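Local coordinates for cytolethal distending toxin protein B (Haemophilus ducreyi, PDB 1SR4), which is the DNase I-like subunit of a three-chain bacterial genotoxin and probably damages the DNA of the host cell, at residues T70-T75 against P79-I84. Sequence-based numbering, arbitrary orientation.
Sequences TWNLGT and PNMVYI
Asn-72 and Met-81 face each other as a non-hydrogen-bonded pair, the last bridged pair before the loop of a beta hairpin, where strands 67-72 and 81-87 run antiparallel within one of the two sheets of the DNase I-like fold. The antiparallel course is borne out by an angle of 147° between the short strand axes and by the neighbouring hydrogen-bonded pair, Trp-71 with Val-82, whose backbones exchange two bonds, Trp-71 N to Val-82 O and Val-82 N to Trp-71 O. Beyond the strands the Asn-72 amide takes over. With CG anti to the backbone N (chi1 -176°), the amide extends toward the connecting loop, and OD1 receives Asn-80 N at 2.9 Å and Gly-74 N at 2.8 Å. The two donors arrive from opposite faces of the amide plane; the second closes an Asx turn. ND2 of Asn-72 donates to Thr-75 O at 2.9 Å, almost within the amide plane; three bonds on its two ends thus hold the amide against rotation about CB-CG. Met-81, bent at chi2 and chi3, folds back across Asn-72: SD lies 3.6 Å from Asn-72 CB, and CE continues to Thr-70 CB. Thr-70 and Tyr-83 lie side by side on this same face, methyl CG2 against the CD1-CE1 side of the ring. On the face of Trp-71 and Val-82 the contacts are apolar: Trp-71 CE3 lies 3.9 Å from both Val-82 CG2 and Ile-84 CD1. Leu-73 CD2 lies 3.4 Å above the indole plane, offset toward its rim, and helix 20-31 packs on Trp-71 and Leu-73. In the loop Thr-75 packs on Val-205 of the subunit A chain and Gly-135 of the protein C chain. Asn-80 OD1 accepts from Arg-103 NH2. Leu-73 N donates to Asn-80 O, while a water donates to Leu-73 O at 2.8 Å and accepts from Asn-80 ND2 at 3.1 Å.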
loop_
_atom_site.group_PDB
_atom_site.type_symbol
_atom_site.label_atom_id
_atom_site.label_comp_id
_atom_site.label_asym_id
_atom_site.label_seq_id
_atom_site.Cartn_x
_atom_site.Cartn_y
_atom_site.Cartn_z
ATOM N N THR B 70 3.925 19.426 5.784
ATOM C CA THR B 70 4.060 18.451 6.854
ATOM C C THR B 70 2.680 17.781 6.895
ATOM O O THR B 70 1.651 18.389 6.553
ATOM C CB THR B 70 4.387 19.059 8.251
ATOM O OG1 THR B 70 3.372 19.992 8.634
ATOM C CG2 THR B 70 5.770 19.729 8.240
ATOM N N TRP B 71 2.663 16.519 7.292
ATOM C CA TRP B 71 1.426 15.764 7.341
ATOM C C TRP B 71 1.514 14.860 8.553
ATOM O O TRP B 71 2.502 14.153 8.725
ATOM C CB TRP B 71 1.293 14.951 6.051
ATOM C CG TRP B 71 0.094 14.064 5.978
ATOM C CD1 TRP B 71 -1.158 14.327 6.443
ATOM C CD2 TRP B 71 0.024 12.788 5.333
ATOM N NE1 TRP B 71 -2.011 13.296 6.128
ATOM C CE2 TRP B 71 -1.309 12.337 5.444
ATOM C CE3 TRP B 71 0.959 11.988 4.666
ATOM C CZ2 TRP B 71 -1.733 11.113 4.913
ATOM C CZ3 TRP B 71 0.540 10.769 4.134
ATOM C CH2 TRP B 71 -0.798 10.346 4.264
ATOM N N ASN B 72 0.489 14.899 9.394
ATOM C CA ASN B 72 0.476 14.105 10.615
ATOM C C ASN B 72 -0.234 12.774 10.420
ATOM O O ASN B 72 -1.447 12.738 10.252
ATOM C CB ASN B 72 -0.197 14.902 11.740
ATOM C CG ASN B 72 -0.150 14.178 13.074
ATOM O OD1 ASN B 72 0.481 13.118 13.196
ATOM N ND2 ASN B 72 -0.816 14.745 14.083
ATOM N N LEU B 73 0.525 11.682 10.447
ATOM C CA LEU B 73 -0.040 10.341 10.270
ATOM C C LEU B 73 -0.661 9.840 11.577
ATOM O O LEU B 73 -1.323 8.798 11.607
ATOM C CB LEU B 73 1.054 9.361 9.820
ATOM C CG LEU B 73 1.798 9.684 8.519
ATOM C CD1 LEU B 73 3.011 8.763 8.384
ATOM C CD2 LEU B 73 0.862 9.520 7.325
ATOM N N GLY B 74 -0.415 10.568 12.660
ATOM C CA GLY B 74 -0.980 10.188 13.936
ATOM C C GLY B 74 -2.061 11.168 14.358
ATOM O O GLY B 74 -2.611 11.902 13.530
ATOM N N THR B 75 -2.370 11.176 15.653
ATOM C CA THR B 75 -3.385 12.058 16.218
ATOM C C THR B 75 -2.754 13.387 16.666
ATOM O O THR B 75 -1.536 13.540 16.644
ATOM C CB THR B 75 -4.048 11.388 17.453
ATOM O OG1 THR B 75 -3.058 11.190 18.473
ATOM C CG2 THR B 75 -4.632 10.013 17.070
ATOM N N PRO B 79 1.329 12.812 17.626
ATOM C CA PRO B 79 1.752 13.044 16.247
ATOM C C PRO B 79 2.808 12.061 15.745
ATOM O O PRO B 79 3.595 11.480 16.518
ATOM C CB PRO B 79 2.234 14.498 16.272
ATOM C CG PRO B 79 2.676 14.698 17.691
ATOM C CD PRO B 79 1.641 13.964 18.490
ATOM N N ASN B 80 2.791 11.868 14.435
ATOM C CA ASN B 80 3.706 10.972 13.750
ATOM C C ASN B 80 3.866 11.696 12.420
ATOM O O ASN B 80 3.176 11.400 11.440
ATOM C CB ASN B 80 3.041 9.601 13.592
ATOM C CG ASN B 80 3.883 8.629 12.799
ATOM O OD1 ASN B 80 5.071 8.849 12.564
ATOM N ND2 ASN B 80 3.271 7.533 12.395
ATOM N N MET B 81 4.790 12.650 12.410
ATOM C CA MET B 81 5.012 13.530 11.271
ATOM C C MET B 81 5.931 13.122 10.152
ATOM O O MET B 81 6.965 12.509 10.376
ATOM C CB MET B 81 5.535 14.884 11.763
ATOM C CG MET B 81 4.819 15.494 12.948
ATOM S SD MET B 81 3.133 15.917 12.550
ATOM C CE MET B 81 3.347 16.846 11.007
ATOM N N VAL B 82 5.547 13.501 8.937
ATOM C CA VAL B 82 6.390 13.299 7.768
ATOM C C VAL B 82 6.338 14.587 6.961
ATOM O O VAL B 82 5.391 15.376 7.087
ATOM C CB VAL B 82 5.926 12.139 6.843
ATOM C CG1 VAL B 82 6.134 10.790 7.557
ATOM C CG2 VAL B 82 4.475 12.342 6.413
ATOM N N TYR B 83 7.368 14.812 6.157
ATOM C CA TYR B 83 7.408 15.972 5.288
ATOM C C TYR B 83 6.949 15.484 3.919
ATOM O O TYR B 83 7.137 14.311 3.580
ATOM C CB TYR B 83 8.845 16.486 5.145
ATOM C CG TYR B 83 9.386 17.178 6.361
ATOM C CD1 TYR B 83 9.132 18.536 6.590
ATOM C CD2 TYR B 83 10.158 16.480 7.289
ATOM C CE1 TYR B 83 9.640 19.178 7.716
ATOM C CE2 TYR B 83 10.669 17.114 8.426
ATOM C CZ TYR B 83 10.407 18.453 8.634
ATOM O OH TYR B 83 10.887 19.058 9.775
ATOM N N ILE B 84 6.329 16.362 3.142
ATOM C CA ILE B 84 5.963 15.993 1.780
ATOM C C ILE B 84 6.487 17.088 0.860
ATOM O O ILE B 84 6.189 18.260 1.078
ATOM C CB ILE B 84 4.433 15.906 1.514
ATOM C CG1 ILE B 84 3.753 14.914 2.474
ATOM C CG2 ILE B 84 4.213 15.444 0.045
ATOM C CD1 ILE B 84 2.203 14.847 2.327
HETATM O O HOH W 1 0.279 6.761 12.640
#